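Local coordinates for protein alpha-glucosidase (Bacteroides thetaiotaomicron, PDB 5XFM) that probably hydrolyses terminal beta-L-arabinopyranosides and alpha-galactosides as a calcium-containing glycoside hydrolase of family 97, at residues Arg293-Asp306 / Phe320-Trp334. The protein carries 1 engineered substitution. Sequence-based numbering, arbitrary orientation.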
ATOM      1  N   ARG A 293      14.492  -2.660 -14.057  1.00 23.39           N
ATOM      2  CA  ARG A 293      15.225  -1.514 -13.549  1.00 29.51           C
ATOM      3  C   ARG A 293      14.268  -0.476 -12.970  1.00 30.27           C
ATOM      4  O   ARG A 293      13.356  -0.008 -13.649  1.00 28.26           O
ATOM      5  CB  ARG A 293      16.080  -0.909 -14.665  1.00 31.41           C
ATOM      6  CG  ARG A 293      16.928   0.285 -14.256  1.00 37.46           C
ATOM      7  CD  ARG A 293      17.598   0.905 -15.481  1.00 44.57           C
ATOM      8  NE  ARG A 293      18.442   2.049 -15.147  1.00 44.93           N
ATOM      9  CZ  ARG A 293      19.104   2.772 -16.045  1.00 52.00           C
ATOM     10  NH1 ARG A 293      19.024   2.464 -17.333  1.00 54.01           N
ATOM     11  NH2 ARG A 293      19.853   3.794 -15.658  1.00 55.22           N
ATOM     12  N   PHE A 294      14.454  -0.143 -11.696  1.00 26.89           N
ATOM     13  CA  PHE A 294      13.573   0.816 -11.050  1.00 27.28           C
ATOM     14  C   PHE A 294      14.198   2.206 -11.058  1.00 29.20           C
ATOM     15  O   PHE A 294      15.354   2.372 -11.452  1.00 27.21           O
ATOM     16  CB  PHE A 294      13.262   0.373  -9.617  1.00 25.09           C
ATOM     17  CG  PHE A 294      12.980  -1.096  -9.493  1.00 27.40           C
ATOM     18  CD1 PHE A 294      11.976  -1.690 -10.246  1.00 27.95           C
ATOM     19  CD2 PHE A 294      13.708  -1.882  -8.618  1.00 24.02           C
ATOM     20  CE1 PHE A 294      11.719  -3.044 -10.136  1.00 24.01           C
ATOM     21  CE2 PHE A 294      13.448  -3.236  -8.497  1.00 23.76           C
ATOM     22  CZ  PHE A 294      12.450  -3.815  -9.258  1.00 21.87           C
ATOM     23  N   GLY A 295      13.432   3.204 -10.630  1.00 24.85           N
ATOM     24  CA  GLY A 295      13.950   4.556 -10.560  1.00 24.17           C
ATOM     25  C   GLY A 295      12.930   5.674 -10.598  1.00 25.32           C
ATOM     26  O   GLY A 295      11.865   5.596  -9.983  1.00 26.12           O
ATOM     27  N   ARG A 296      13.238   6.692 -11.391  1.00 26.35           N
ATOM     28  CA  ARG A 296      12.545   7.970 -11.330  1.00 21.72           C
ATOM     29  C   ARG A 296      11.973   8.326 -12.686  1.00 28.70           C
ATOM     30  O   ARG A 296      12.581   8.046 -13.722  1.00 28.56           O
ATOM     31  CB  ARG A 296      13.491   9.084 -10.875  1.00 26.24           C
ATOM     32  CG  ARG A 296      13.935   9.030  -9.429  1.00 26.69           C
ATOM     33  CD  ARG A 296      15.106   8.082  -9.245  1.00 30.50           C
ATOM     34  NE  ARG A 296      16.190   8.364 -10.180  1.00 32.04           N
ATOM     35  CZ  ARG A 296      17.165   9.239  -9.959  1.00 38.84           C
ATOM     36  NH1 ARG A 296      17.197   9.936  -8.830  1.00 39.25           N
ATOM     37  NH2 ARG A 296      18.110   9.419 -10.872  1.00 42.07           N
ATOM     38  N   GLY A 297      10.790   8.925 -12.678  1.00 29.08           N
ATOM     39  CA  GLY A 297      10.153   9.345 -13.907  1.00 24.91           C
ATOM     40  C   GLY A 297       9.721  10.795 -13.878  1.00 27.09           C
ATOM     41  O   GLY A 297       9.488  11.369 -12.814  1.00 23.34           O
ATOM     42  N   THR A 298       9.668  11.407 -15.055  1.00 26.68           N
ATOM     43  CA  THR A 298       9.004  12.692 -15.201  1.00 24.23           C
ATOM     44  C   THR A 298       7.594  12.445 -15.722  1.00 21.80           C
ATOM     45  O   THR A 298       7.329  11.444 -16.391  1.00 20.12           O
ATOM     46  CB  THR A 298       9.769  13.644 -16.132  1.00 21.23           C
ATOM     47  OG1 THR A 298       9.975  13.010 -17.398  1.00 22.72           O
ATOM     48  CG2 THR A 298      11.116  14.000 -15.524  1.00 25.64           C
ATOM     49  N   TRP A 299       6.694  13.373 -15.439  1.00 18.80           N
ATOM     50  CA  TRP A 299       5.277  13.099 -15.581  1.00 21.79           C
ATOM     51  C   TRP A 299       4.546  14.394 -15.880  1.00 22.71           C
ATOM     52  O   TRP A 299       4.314  15.199 -14.977  1.00 22.47           O
ATOM     53  CB  TRP A 299       4.753  12.447 -14.295  1.00 18.10           C
ATOM     54  CG  TRP A 299       3.312  12.044 -14.313  1.00 17.82           C
ATOM     55  CD1 TRP A 299       2.562  11.704 -15.404  1.00 15.42           C
ATOM     56  CD2 TRP A 299       2.452  11.908 -13.175  1.00 17.86           C
ATOM     57  NE1 TRP A 299       1.283  11.375 -15.014  1.00 15.97           N
ATOM     58  CE2 TRP A 299       1.190  11.494 -13.651  1.00 19.45           C
ATOM     59  CE3 TRP A 299       2.625  12.105 -11.800  1.00 17.62           C
ATOM     60  CZ2 TRP A 299       0.106  11.265 -12.798  1.00 19.92           C
ATOM     61  CZ3 TRP A 299       1.545  11.888 -10.955  1.00 16.07           C
ATOM     62  CH2 TRP A 299       0.304  11.466 -11.457  1.00 15.68           C
ATOM     63  N   SER A 300       4.229  14.612 -17.154  1.00 20.51           N
ATOM     64  CA  SER A 300       3.655  15.882 -17.594  1.00 19.41           C
ATOM     65  C   SER A 300       2.222  16.106 -17.100  1.00 22.97           C
ATOM     66  O   SER A 300       1.858  17.223 -16.728  1.00 25.78           O
ATOM     67  CB  SER A 300       3.718  15.989 -19.130  1.00 20.90           C
ATOM     68  OG  SER A 300       2.696  15.243 -19.774  1.00 21.68           O
ATOM     69  N   TRP A 301       1.415  15.051 -17.079  1.00 20.21           N
ATOM     70  CA  TRP A 301      -0.012  15.207 -16.806  1.00 21.79           C
ATOM     71  C   TRP A 301      -0.340  15.733 -15.403  1.00 21.19           C
ATOM     72  O   TRP A 301      -1.360  16.372 -15.221  1.00 20.59           O
ATOM     73  CB  TRP A 301      -0.750  13.881 -17.024  1.00 21.97           C
ATOM     74  CG  TRP A 301      -2.216  13.985 -16.729  1.00 24.65           C
ATOM     75  CD1 TRP A 301      -3.212  14.330 -17.598  1.00 24.24           C
ATOM     76  CD2 TRP A 301      -2.846  13.772 -15.461  1.00 25.23           C
ATOM     77  NE1 TRP A 301      -4.427  14.333 -16.951  1.00 21.88           N
ATOM     78  CE2 TRP A 301      -4.227  13.996 -15.637  1.00 29.58           C
ATOM     79  CE3 TRP A 301      -2.376  13.414 -14.193  1.00 22.33           C
ATOM     80  CZ2 TRP A 301      -5.143  13.868 -14.592  1.00 25.07           C
ATOM     81  CZ3 TRP A 301      -3.285  13.287 -13.160  1.00 26.28           C
ATOM     82  CH2 TRP A 301      -4.652  13.512 -13.365  1.00 26.40           C
ATOM     83  N   ILE A 302       0.466  15.421 -14.396  1.00 25.40           N
ATOM     84  CA  ILE A 302       0.090  15.824 -13.039  1.00 25.49           C
ATOM     85  C   ILE A 302      -0.073  17.355 -12.921  1.00 24.94           C
ATOM     86  O   ILE A 302      -1.087  17.837 -12.413  1.00 22.77           O
ATOM     87  CB  ILE A 302       1.093  15.294 -11.975  1.00 16.37           C
ATOM     88  CG1 ILE A 302       0.698  15.777 -10.581  1.00 22.64           C
ATOM     89  CG2 ILE A 302       2.534  15.677 -12.297  1.00 20.00           C
ATOM     90  CD1 ILE A 302      -0.690  15.359 -10.168  1.00 22.71           C
ATOM     91  N   LEU A 303       0.879  18.114 -13.451  1.00 25.71           N
ATOM     92  CA  LEU A 303       0.822  19.571 -13.356  1.00 23.70           C
ATOM     93  C   LEU A 303       0.349  20.271 -14.632  1.00 23.83           C
ATOM     94  O   LEU A 303      -0.182  21.380 -14.566  1.00 28.75           O
ATOM     95  CB  LEU A 303       2.196  20.115 -12.960  1.00 27.03           C
ATOM     96  CG  LEU A 303       2.518  20.011 -11.472  1.00 22.12           C
ATOM     97  CD1 LEU A 303       3.924  20.504 -11.189  1.00 22.27           C
ATOM     98  CD2 LEU A 303       1.502  20.813 -10.680  1.00 21.01           C
ATOM     99  N   TRP A 304       0.552  19.640 -15.786  1.00 20.01           N
ATOM    100  CA  TRP A 304       0.189  20.255 -17.059  1.00 23.32           C
ATOM    101  C   TRP A 304      -1.090  19.645 -17.650  1.00 24.43           C
ATOM    102  O   TRP A 304      -1.639  20.151 -18.628  1.00 26.09           O
ATOM    103  CB  TRP A 304       1.351  20.146 -18.047  1.00 17.28           C
ATOM    104  CG  TRP A 304       2.560  20.959 -17.658  1.00 16.64           C
ATOM    105  CD1 TRP A 304       2.787  21.576 -16.458  1.00 17.59           C
ATOM    106  CD2 TRP A 304       3.705  21.240 -18.475  1.00 17.86           C
ATOM    107  NE1 TRP A 304       4.002  22.221 -16.479  1.00 18.50           N
ATOM    108  CE2 TRP A 304       4.585  22.030 -17.707  1.00 20.06           C
ATOM    109  CE3 TRP A 304       4.072  20.900 -19.782  1.00 18.06           C
ATOM    110  CZ2 TRP A 304       5.806  22.488 -18.204  1.00 19.06           C
ATOM    111  CZ3 TRP A 304       5.286  21.351 -20.271  1.00 20.49           C
ATOM    112  CH2 TRP A 304       6.137  22.141 -19.485  1.00 22.01           C
ATOM    113  N   GLN A 305      -1.541  18.552 -17.045  1.00 17.94           N
ATOM    114  CA  GLN A 305      -2.828  17.914 -17.348  1.00 23.78           C
ATOM    115  C   GLN A 305      -3.010  17.511 -18.813  1.00 23.05           C
ATOM    116  O   GLN A 305      -2.031  17.319 -19.538  1.00 26.34           O
ATOM    117  CB  GLN A 305      -3.973  18.825 -16.902  1.00 22.65           C
ATOM    118  CG  GLN A 305      -3.975  19.105 -15.400  1.00 19.94           C
ATOM    119  CD  GLN A 305      -4.379  17.901 -14.571  1.00 26.00           C
ATOM    120  OE1 GLN A 305      -5.428  17.301 -14.804  1.00 26.62           O
ATOM    121  NE2 GLN A 305      -3.545  17.538 -13.595  1.00 28.79           N
ATOM    122  N   ASP A 306      -4.268  17.384 -19.238  1.00 19.09           N
ATOM    123  CA  ASP A 306      -4.600  16.812 -20.547  1.00 21.59           C
ATOM    124  C   ASP A 306      -4.007  17.610 -21.708  1.00 23.16           C
ATOM    125  O   ASP A 306      -3.745  17.065 -22.781  1.00 25.23           O
ATOM    126  CB  ASP A 306      -6.121  16.724 -20.725  1.00 19.82           C
ATOM    127  CG  ASP A 306      -6.750  15.556 -19.964  1.00 19.90           C
ATOM    128  OD1 ASP A 306      -6.017  14.703 -19.422  1.00 20.49           O
ATOM    129  OD2 ASP A 306      -7.996  15.489 -19.923  1.00 23.67           O
ATOM    130  N   PHE A 320      13.514  16.875 -19.997  1.00 25.61           N
ATOM    131  CA  PHE A 320      13.589  17.184 -18.573  1.00 24.00           C
ATOM    132  C   PHE A 320      14.084  15.962 -17.803  1.00 27.86           C
ATOM    133  O   PHE A 320      14.913  16.079 -16.907  1.00 28.41           O
ATOM    134  CB  PHE A 320      12.223  17.656 -18.053  1.00 22.74           C
ATOM    135  CG  PHE A 320      12.220  18.035 -16.598  1.00 20.54           C
ATOM    136  CD1 PHE A 320      13.209  18.851 -16.077  1.00 22.09           C
ATOM    137  CD2 PHE A 320      11.223  17.582 -15.753  1.00 25.23           C
ATOM    138  CE1 PHE A 320      13.207  19.204 -14.736  1.00 22.12           C
ATOM    139  CE2 PHE A 320      11.221  17.929 -14.407  1.00 23.73           C
ATOM    140  CZ  PHE A 320      12.217  18.740 -13.902  1.00 17.81           C
ATOM    141  N   ALA A 321      13.576  14.786 -18.156  1.00 29.01           N
ATOM    142  CA  ALA A 321      14.062  13.546 -17.551  1.00 23.68           C
ATOM    143  C   ALA A 321      15.553  13.385 -17.810  1.00 25.63           C
ATOM    144  O   ALA A 321      16.313  13.059 -16.907  1.00 26.03           O
ATOM    145  CB  ALA A 321      13.295  12.347 -18.086  1.00 21.41           C
ATOM    146  N   SER A 322      15.969  13.632 -19.047  1.00 29.32           N
ATOM    147  CA  SER A 322      17.383  13.543 -19.397  1.00 28.26           C
ATOM    148  C   SER A 322      18.237  14.495 -18.559  1.00 29.08           C
ATOM    149  O   SER A 322      19.297  14.117 -18.059  1.00 32.05           O
ATOM    150  CB  SER A 322      17.582  13.834 -20.882  1.00 27.18           C
ATOM    151  OG  SER A 322      18.901  13.522 -21.277  1.00 32.68           O
ATOM    152  N   ALA A 323      17.765  15.728 -18.407  1.00 26.86           N
ATOM    153  CA  ALA A 323      18.468  16.743 -17.628  1.00 28.94           C
ATOM    154  C   ALA A 323      18.523  16.377 -16.147  1.00 27.93           C
ATOM    155  O   ALA A 323      19.487  16.690 -15.450  1.00 26.52           O
ATOM    156  CB  ALA A 323      17.800  18.103 -17.812  1.00 26.48           C
ATOM    157  N   MET A 324      17.469  15.732 -15.669  1.00 24.52           N
ATOM    158  CA  MET A 324      17.408  15.282 -14.290  1.00 26.33           C
ATOM    159  C   MET A 324      18.182  13.976 -14.093  1.00 25.94           C
ATOM    160  O   MET A 324      18.453  13.564 -12.966  1.00 22.88           O
ATOM    161  CB  MET A 324      15.950  15.117 -13.862  1.00 26.89           C
ATOM    162  CG  MET A 324      15.205  16.432 -13.751  1.00 20.45           C
ATOM    163  SD  MET A 324      15.859  17.510 -12.460  1.00 25.78           S
ATOM    164  CE  MET A 324      15.588  16.500 -11.003  1.00 24.78           C
ATOM    165  N   GLY A 325      18.533  13.323 -15.197  1.00 31.28           N
ATOM    166  CA  GLY A 325      19.201  12.037 -15.124  1.00 22.11           C
ATOM    167  C   GLY A 325      18.208  10.970 -14.710  1.00 29.23           C
ATOM    168  O   GLY A 325      18.584   9.927 -14.166  1.00 33.20           O
ATOM    169  N   TYR A 326      16.928  11.241 -14.951  1.00 27.68           N
ATOM    170  CA  TYR A 326      15.875  10.301 -14.583  1.00 30.13           C
ATOM    171  C   TYR A 326      15.768   9.180 -15.607  1.00 32.27           C
ATOM    172  O   TYR A 326      15.996   9.391 -16.803  1.00 28.34           O
ATOM    173  CB  TYR A 326      14.529  11.015 -14.428  1.00 27.37           C
ATOM    174  CG  TYR A 326      14.350  11.680 -13.078  1.00 31.40           C
ATOM    175  CD1 TYR A 326      15.415  11.792 -12.190  1.00 27.21           C
ATOM    176  CD2 TYR A 326      13.111  12.167 -12.680  1.00 26.80           C
ATOM    177  CE1 TYR A 326      15.256  12.390 -10.956  1.00 27.52           C
ATOM    178  CE2 TYR A 326      12.943  12.766 -11.445  1.00 27.28           C
ATOM    179  CZ  TYR A 326      14.018  12.873 -10.589  1.00 27.46           C
ATOM    180  OH  TYR A 326      13.858  13.467  -9.362  1.00 23.87           O
ATOM    181  N   GLU A 327      15.433   7.988 -15.119  1.00 23.72           N
ATOM    182  CA  GLU A 327      15.356   6.792 -15.953  1.00 28.10           C
ATOM    183  C   GLU A 327      14.137   6.753 -16.859  1.00 23.21           C
ATOM    184  O   GLU A 327      14.186   6.167 -17.940  1.00 26.80           O
ATOM    185  CB  GLU A 327      15.383   5.526 -15.092  1.00 24.83           C
ATOM    186  CG  GLU A 327      16.703   5.265 -14.388  1.00 28.88           C
ATOM    187  CD  GLU A 327      16.973   6.224 -13.247  1.00 33.05           C
ATOM    188  OE1 GLU A 327      16.024   6.542 -12.498  1.00 30.22           O
ATOM    189  OE2 GLU A 327      18.135   6.658 -13.097  1.00 33.77           O
ATOM    190  N   TYR A 328      13.032   7.332 -16.409  1.00 23.06           N
ATOM    191  CA  TYR A 328      11.770   7.156 -17.119  1.00 20.18           C
ATOM    192  C   TYR A 328      11.021   8.452 -17.388  1.00 26.43           C
ATOM    193  O   TYR A 328      11.285   9.491 -16.777  1.00 25.12           O
ATOM    194  CB  TYR A 328      10.872   6.180 -16.349  1.00 22.60           C
ATOM    195  CG  TYR A 328      11.490   4.799 -16.222  1.00 20.63           C
ATOM    196  CD1 TYR A 328      11.694   4.003 -17.346  1.00 22.53           C
ATOM    197  CD2 TYR A 328      11.907   4.313 -14.992  1.00 23.53           C
ATOM    198  CE1 TYR A 328      12.272   2.754 -17.240  1.00 22.64           C
ATOM    199  CE2 TYR A 328      12.488   3.064 -14.876  1.00 22.38           C
ATOM    200  CZ  TYR A 328      12.669   2.292 -16.000  1.00 20.16           C
ATOM    201  OH  TYR A 328      13.250   1.053 -15.888  1.00 22.79           O
ATOM    202  N   ALA A 329      10.122   8.376 -18.364  1.00 24.67           N
ATOM    203  CA  ALA A 329       9.097   9.377 -18.582  1.00 19.07           C
ATOM    204  C   ALA A 329       7.750   8.680 -18.743  1.00 20.35           C
ATOM    205  O   ALA A 329       7.607   7.764 -19.556  1.00 22.53           O
ATOM    206  CB  ALA A 329       9.412  10.230 -19.810  1.00 19.42           C
ATOM    207  N   LEU A 330       6.768   9.111 -17.960  1.00 25.23           N
ATOM    208  CA  LEU A 330       5.416   8.563 -18.026  1.00 21.28           C
ATOM    209  C   LEU A 330       4.527   9.396 -18.943  1.00 22.81           C
ATOM    210  O   LEU A 330       4.343  10.589 -18.718  1.00 24.47           O
ATOM    211  CB  LEU A 330       4.797   8.496 -16.628  1.00 18.62           C
ATOM    212  CG  LEU A 330       3.280   8.268 -16.564  1.00 22.05           C
ATOM    213  CD1 LEU A 330       2.867   6.944 -17.217  1.00 18.25           C
ATOM    214  CD2 LEU A 330       2.786   8.340 -15.123  1.00 17.47           C
ATOM    215  N   ILE A 331       4.000   8.768 -19.989  1.00 22.12           N
ATOM    216  CA  ILE A 331       3.046   9.425 -20.876  1.00 21.89           C
ATOM    217  C   ILE A 331       1.636   8.972 -20.502  1.00 20.20           C
ATOM    218  O   ILE A 331       1.335   7.779 -20.542  1.00 20.20           O
ATOM    219  CB  ILE A 331       3.343   9.122 -22.360  1.00 20.79           C
ATOM    220  CG1 ILE A 331       4.769   9.569 -22.715  1.00 25.89           C
ATOM    221  CG2 ILE A 331       2.318   9.796 -23.262  1.00 20.43           C
ATOM    222  CD1 ILE A 331       5.139   9.374 -24.185  1.00 23.36           C
ATOM    223  N   ASP A 332       0.775   9.924 -20.140  1.00 26.09           N
ATOM    224  CA  ASP A 332      -0.486   9.597 -19.472  1.00 18.74           C
ATOM    225  C   ASP A 332      -1.641   9.441 -20.467  1.00 19.29           C
ATOM    226  O   ASP A 332      -1.410   9.259 -21.662  1.00 24.91           O
ATOM    227  CB  ASP A 332      -0.810  10.664 -18.426  1.00 19.57           C
ATOM    228  CG  ASP A 332      -1.441  10.079 -17.160  1.00 23.02           C
ATOM    229  OD1 ASP A 332      -2.640   9.721 -17.157  1.00 20.94           O
ATOM    230  OD2 ASP A 332      -0.714   9.985 -16.151  1.00 23.60           O
ATOM    231  N   ASN A 333      -2.879   9.505 -19.970  1.00 18.38           N
ATOM    232  CA  ASN A 333      -4.073   9.253 -20.787  1.00 20.64           C
ATOM    233  C   ASN A 333      -4.201  10.129 -22.045  1.00 21.53           C
ATOM    234  O   ASN A 333      -3.598  11.193 -22.118  1.00 18.06           O
ATOM    235  CB  ASN A 333      -5.333   9.437 -19.937  1.00 26.28           C
ATOM    236  CG  ASN A 333      -5.419  10.820 -19.300  1.00 23.53           C
ATOM    237  OD1 ASN A 333      -4.734  11.759 -19.705  1.00 28.08           O
ATOM    238  ND2 ASN A 333      -6.281  10.947 -18.306  1.00 23.24           N
ATOM    239  N   TRP A 334      -4.992   9.638 -23.006  1.00 20.07           N
ATOM    240  CA  TRP A 334      -5.277  10.238 -24.323  1.00 21.48           C
ATOM    241  C   TRP A 334      -4.181  10.080 -25.383  1.00 22.21           C
ATOM    242  O   TRP A 334      -4.377  10.513 -26.521  1.00 28.29           O
ATOM    243  CB  TRP A 334      -5.605  11.737 -24.218  1.00 23.06           C
ATOM    244  CG  TRP A 334      -6.807  12.067 -23.405  1.00 19.20           C
ATOM    245  CD1 TRP A 334      -6.832  12.741 -22.216  1.00 18.52           C
ATOM    246  CD2 TRP A 334      -8.165  11.727 -23.702  1.00 15.62           C
ATOM    247  NE1 TRP A 334      -8.123  12.853 -21.764  1.00 16.30           N
ATOM    248  CE2 TRP A 334      -8.961  12.235 -22.654  1.00 15.54           C
ATOM    249  CE3 TRP A 334      -8.785  11.044 -24.750  1.00 16.08           C
ATOM    250  CZ2 TRP A 334     -10.346  12.084 -22.626  1.00 15.19           C
ATOM    251  CZ3 TRP A 334     -10.164  10.892 -24.720  1.00 18.69           C
ATOM    252  CH2 TRP A 334     -10.928  11.409 -23.663  1.00 18.90           C
TER
HETATM  253  O   HOH W   1       2.435  12.629 -18.977  1.00 19.79           O
HETATM  254  O   HOH W   2       5.581  13.068 -19.534  1.00 22.36           O
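Arg296 bends at chi2 (83°) and chi3 (51°), and Glu327 bends at chi2, which brings guanidinium and carboxylate together nearly coplanar. The two side chains meet at one end of a parallel strand pair, 295-299 and 328-331. These are neighbouring strands of the TIM-like barrel, joined by helix 311-324 as a beta-alpha-beta crossover. Glu327 OE1 takes two bonds from Arg296. Arg296 NE meets the syn lone pair of Glu327 OE1 at 3.0 Å, a salt bridge with the oxygen in the guanidinium plane, and the backbone N adds a second bond. With an alanine in place of Glu327, the Arg296 guanidinium would probably lose its charged mate and be freer to turn, and the backbone N of Arg296 would probably lose an acceptor. Arg296 CB sits over the centre of one face of the Tyr326 ring, 3.4 Å from its centroid, a CH-pi contact. The hydroxyl of Tyr326 bonds to Met547 O. Nearby, Tyr328 OH donates a very short bond to Arg293 O, in the plane of the tyrosine ring.

Along the strands, Tyr328 N bonds to Arg296 O, Thr298 N to Tyr328 O, and Leu330 N to Thr298 O. The Thr298 side chain lies on the sheet face packed against the crossover helix. Its CG2 packs 3.6 Å from Phe320 CD2, while OG1 bonds to Tyr317 O. On the other face of the sheet, Leu330 CD2 sits over the five-membered ring of Trp299. Ile302 CB lies near the rim of the opposite ring face. Beyond the paired strands, two waters link Leu330 O to Ser300, one at OG and one at the backbone N.

The C-terminal parts of the two segments lie near the calcium site. The side chain of Trp301 is about 7 Å from the calcium ion and touches its ligand Glu458. Trp301 CB packs against Asp332 CB at 3.5 Å. The same aspartate accepts the Trp299 indole N-H: Trp299 NE1 lies 2.7 Å from Asp332 OD2, on the anti side of the carboxylate.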